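Local coordinates for solute-binding protein (Thermoactinomyces vulgaris, PDB 2ZYO), which binds maltodextrins such as maltotetraose, and is probably the sugar-capturing component of a bacterial carbohydrate uptake system, at residues A27-G30 with V31-N34; P144-Y147 with D148-F151. All blocks are in the same frame, centred on the assembly; numbering follows the deposited sequence.

Interaction 1 (A27-G30 with V31-N34); sequences ADDG and VQLN
D29 and Q32 meet nearly at a right angle, the carboxylate of one against the side-chain amide of the other, with the two planes turned 64° apart. NE2 of Q32 donates to OD1 of D29 at 2.8 Å, arriving from above the carboxylate plane rather than within it, and the N-H is bent by a fair margin from the line to the acceptor. The other oxygen works on the backbone. OD2 of D29 takes weak hydrogen bonds from V31 N at 3.1 Å and from Q32 N at 3.4 Å, the second much the straighter at 165°. With CG of D29 anti to its own N (chi1 -168°), the carboxylate swings over the first turn of helix 30-47. D29 is the N-cap of that helix, and this torsion lets its carboxylate reach the amides of the first turn, where a negative charge probably also interacts favourably with the helix dipole. A water bridges the cap, donating to OD2 of D29 at 2.6 Å and accepting from V31 N. CG2 of V31 also packs tightly against this oxygen, 3.1 Å from OD2 of D29. Were D29 an alanine, the amides of V31 and Q32 would lose their side-chain acceptor, and the amide of Q32 would probably be freer to turn. The regular helical bonds begin at the cap residue itself, L33 N to D29 O at 3.3 Å and N34 N to G30 O at 3.0 Å. OE1 of Q32 receives a weak hydrogen bond from K282 NZ, while L33 packs on V53 of strand 50-55.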
loop_
_atom_site.group_PDB
_atom_site.type_symbol
_atom_site.label_atom_id
_atom_site.label_comp_id
_atom_site.label_asym_id
_atom_site.label_seq_id
_atom_site.Cartn_x
_atom_site.Cartn_y
_atom_site.Cartn_z
ATOM N N ALA A 27 -11.396 6.488 -12.176
ATOM C CA ALA A 27 -11.741 7.450 -13.221
ATOM C C ALA A 27 -10.528 8.157 -13.826
ATOM O O ALA A 27 -10.581 8.596 -14.976
ATOM C CB ALA A 27 -12.734 8.471 -12.688
ATOM N N ASP A 28 -9.445 8.264 -13.056
ATOM C CA ASP A 28 -8.258 9.020 -13.478
ATOM C C ASP A 28 -7.271 8.221 -14.324
ATOM O O ASP A 28 -6.489 8.795 -15.093
ATOM C CB ASP A 28 -7.542 9.649 -12.272
ATOM C CG ASP A 28 -6.992 8.619 -11.294
ATOM O OD1 ASP A 28 -6.208 7.733 -11.705
ATOM O OD2 ASP A 28 -7.331 8.715 -10.093
ATOM N N ASP A 29 -7.299 6.901 -14.166
ATOM C CA ASP A 29 -6.409 6.018 -14.909
ATOM C C ASP A 29 -7.184 5.310 -16.015
ATOM O O ASP A 29 -8.081 4.501 -15.746
ATOM C CB ASP A 29 -5.740 5.006 -13.970
ATOM C CG ASP A 29 -4.594 4.251 -14.632
ATOM O OD1 ASP A 29 -3.640 3.866 -13.920
ATOM O OD2 ASP A 29 -4.639 4.036 -15.859
ATOM N N GLY A 30 -6.821 5.627 -17.257
ATOM C CA GLY A 30 -7.469 5.071 -18.441
ATOM C C GLY A 30 -7.322 3.569 -18.589
ATOM O O GLY A 30 -8.303 2.877 -18.866
ATOM N N VAL A 31 -6.104 3.063 -18.405
ATOM C CA VAL A 31 -5.831 1.629 -18.583
ATOM C C VAL A 31 -6.479 0.741 -17.511
ATOM O O VAL A 31 -6.900 -0.381 -17.807
ATOM C CB VAL A 31 -4.309 1.300 -18.736
ATOM C CG1 VAL A 31 -3.719 2.039 -19.929
ATOM C CG2 VAL A 31 -3.527 1.608 -17.459
ATOM N N GLN A 32 -6.559 1.245 -16.280
ATOM C CA GLN A 32 -7.235 0.526 -15.198
ATOM C C GLN A 32 -8.719 0.387 -15.509
ATOM O O GLN A 32 -9.305 -0.680 -15.309
ATOM C CB GLN A 32 -7.053 1.243 -13.857
ATOM C CG GLN A 32 -5.658 1.124 -13.260
ATOM C CD GLN A 32 -5.562 1.724 -11.867
ATOM O OE1 GLN A 32 -6.380 1.438 -10.992
ATOM N NE2 GLN A 32 -4.543 2.548 -11.651
ATOM N N LEU A 33 -9.312 1.472 -16.003
ATOM C CA LEU A 33 -10.729 1.504 -16.348
ATOM C C LEU A 33 -11.042 0.569 -17.512
ATOM O O LEU A 33 -11.975 -0.232 -17.437
ATOM C CB LEU A 33 -11.174 2.938 -16.668
ATOM C CG LEU A 33 -12.646 3.195 -17.014
ATOM C CD1 LEU A 33 -13.566 2.944 -15.820
ATOM C CD2 LEU A 33 -12.835 4.611 -17.545
ATOM N N ASN A 34 -10.252 0.670 -18.578
ATOM C CA ASN A 34 -10.473 -0.142 -19.772
ATOM C C ASN A 34 -10.225 -1.638 -19.558
ATOM O O ASN A 34 -10.891 -2.465 -20.180
ATOM C CB ASN A 34 -9.665 0.392 -20.955
ATOM C CG ASN A 34 -10.024 1.829 -21.308
ATOM O OD1 ASN A 34 -11.149 2.281 -21.079
ATOM N ND2 ASN A 34 -9.065 2.551 -21.869
HETATM O O HOH W 1 -4.157 5.348 -18.064
#

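Interaction 2 (P144-Y147 with D148-F151); sequences PATY and DELF
T146 and Y147 open the first turn of helix 147-157 through backbone hydrogen bonds from L150 N to T146 O (3.0 Å) and from F151 N to Y147 O (2.8 Å). T146 is the N-cap, and its hydroxyl is engaged twice. OG1 of T146 accepts from E149 N at 3.2 Å and donates to OE1 of E149 at 2.7 Å, reaching that oxygen on its anti side, 23° out of the carboxylate plane. The pairing of the N-cap T146 with E149, three residues on, resembles a capping box, with OE1 of E149 also 3.0 Å from T146 N. OG1 of T146 stands between its own N and carbonyl carbon (chi1 62°), which faces it toward the N-H of E149. From E149 the extended chain runs back over the loop: OE1 also lies 3.4 Å from CB of A145, and OE2 takes a weak hydrogen bond from water 2, which accepts from A145 N. On another flank the ring of P144 crosses L150 obliquely, CG of P144 3.8 Å from CD1 of L150, an apolar patch where the loop meets the helix. Y147 and F151, one turn apart, lie side by side and point the same way, with OH of Y147 3.8 Å from CD1 of F151. Their far ends enter the interior: the Y147 hydroxyl is hydrogen-bonded to NE1 of W218, whose ring meets F151 edge-to-face, and K217 makes a cation-pi contact with F151. The two aromatics thus seat helix 147-157 against helix 206-220, while Y147 also packs on F179 and L180 of helix 174-183.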
loop_
_atom_site.group_PDB
_atom_site.type_symbol
_atom_site.label_atom_id
_atom_site.label_comp_id
_atom_site.label_asym_id
_atom_site.label_seq_id
_atom_site.Cartn_x
_atom_site.Cartn_y
_atom_site.Cartn_z
ATOM N N PRO A 144 23.603 -2.587 -1.989
ATOM C CA PRO A 144 24.125 -2.970 -0.673
ATOM C C PRO A 144 23.423 -4.203 -0.099
ATOM O O PRO A 144 22.195 -4.316 -0.179
ATOM C CB PRO A 144 23.845 -1.735 0.182
ATOM C CG PRO A 144 23.860 -0.605 -0.792
ATOM C CD PRO A 144 23.210 -1.164 -2.026
ATOM N N ALA A 145 24.213 -5.116 0.460
ATOM C CA ALA A 145 23.716 -6.405 0.948
ATOM C C ALA A 145 23.018 -6.310 2.301
ATOM O O ALA A 145 22.195 -7.165 2.640
ATOM C CB ALA A 145 24.856 -7.413 1.017
ATOM N N THR A 146 23.364 -5.284 3.074
ATOM C CA THR A 146 22.815 -5.090 4.416
ATOM C C THR A 146 22.435 -3.629 4.615
ATOM O O THR A 146 22.895 -2.753 3.880
ATOM C CB THR A 146 23.832 -5.468 5.517
ATOM O OG1 THR A 146 24.977 -4.613 5.419
ATOM C CG2 THR A 146 24.269 -6.926 5.400
ATOM N N TYR A 147 21.597 -3.373 5.616
ATOM C CA TYR A 147 21.246 -2.006 5.976
ATOM C C TYR A 147 22.480 -1.191 6.369
ATOM O O TYR A 147 22.595 -0.021 5.996
ATOM C CB TYR A 147 20.205 -1.973 7.098
ATOM C CG TYR A 147 19.856 -0.563 7.504
ATOM C CD1 TYR A 147 19.033 0.225 6.700
ATOM C CD2 TYR A 147 20.379 -0.001 8.667
ATOM C CE1 TYR A 147 18.728 1.531 7.051
ATOM C CE2 TYR A 147 20.076 1.305 9.028
ATOM C CZ TYR A 147 19.248 2.062 8.214
ATOM O OH TYR A 147 18.939 3.358 8.556
ATOM N N ASP A 148 23.393 -1.814 7.119
ATOM C CA ASP A 148 24.642 -1.171 7.536
ATOM C C ASP A 148 25.412 -0.638 6.330
ATOM O O ASP A 148 25.904 0.495 6.348
ATOM C CB ASP A 148 25.523 -2.151 8.324
ATOM C CG ASP A 148 24.899 -2.577 9.644
ATOM O OD1 ASP A 148 24.606 -1.700 10.491
ATOM O OD2 ASP A 148 24.718 -3.800 9.845
ATOM N N GLU A 149 25.501 -1.462 5.286
ATOM C CA GLU A 149 26.204 -1.100 4.056
ATOM C C GLU A 149 25.484 0.013 3.296
ATOM O O GLU A 149 26.126 0.905 2.736
ATOM C CB GLU A 149 26.410 -2.332 3.169
ATOM C CG GLU A 149 27.518 -3.267 3.663
ATOM C CD GLU A 149 27.448 -4.657 3.055
ATOM O OE1 GLU A 149 26.409 -5.331 3.218
ATOM O OE2 GLU A 149 28.440 -5.089 2.429
ATOM N N LEU A 150 24.153 -0.042 3.290
ATOM C CA LEU A 150 23.332 1.000 2.679
ATOM C C LEU A 150 23.534 2.339 3.378
ATOM O O LEU A 150 23.680 3.371 2.721
ATOM C CB LEU A 150 21.847 0.613 2.710
ATOM C CG LEU A 150 20.855 1.575 2.039
ATOM C CD1 LEU A 150 20.941 1.484 0.519
ATOM C CD2 LEU A 150 19.438 1.307 2.519
ATOM N N PHE A 151 23.542 2.320 4.709
ATOM C CA PHE A 151 23.703 3.555 5.465
ATOM C C PHE A 151 25.103 4.150 5.315
ATOM O O PHE A 151 25.249 5.367 5.214
ATOM C CB PHE A 151 23.344 3.379 6.941
ATOM C CG PHE A 151 23.136 4.681 7.652
ATOM C CD1 PHE A 151 21.965 5.406 7.459
ATOM C CD2 PHE A 151 24.123 5.205 8.480
ATOM C CE1 PHE A 151 21.772 6.628 8.093
ATOM C CE2 PHE A 151 23.937 6.425 9.120
ATOM C CZ PHE A 151 22.759 7.139 8.925
HETATM O O HOH W 2 26.987 -5.360 -0.189
#

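In the fold
From the N terminus, strand 20-25 runs into a short loop that interaction 1 closes at the start of helix 30-47; strand 50-55, parallel to strand 20-25, follows that helix, giving a beta-alpha-beta unit. Much further along, after the long strand 120-136, interaction 2 ends a second loop by starting helix 147-157. The two are in series, neither nesting nor crossing, with centres about 38 Å apart on opposite sides of the chain's centre. Each is a helix N-cap joining a loop to its helix, one near strand 50-55 and helix 306-316, the other against helices 174-183 and 206-220.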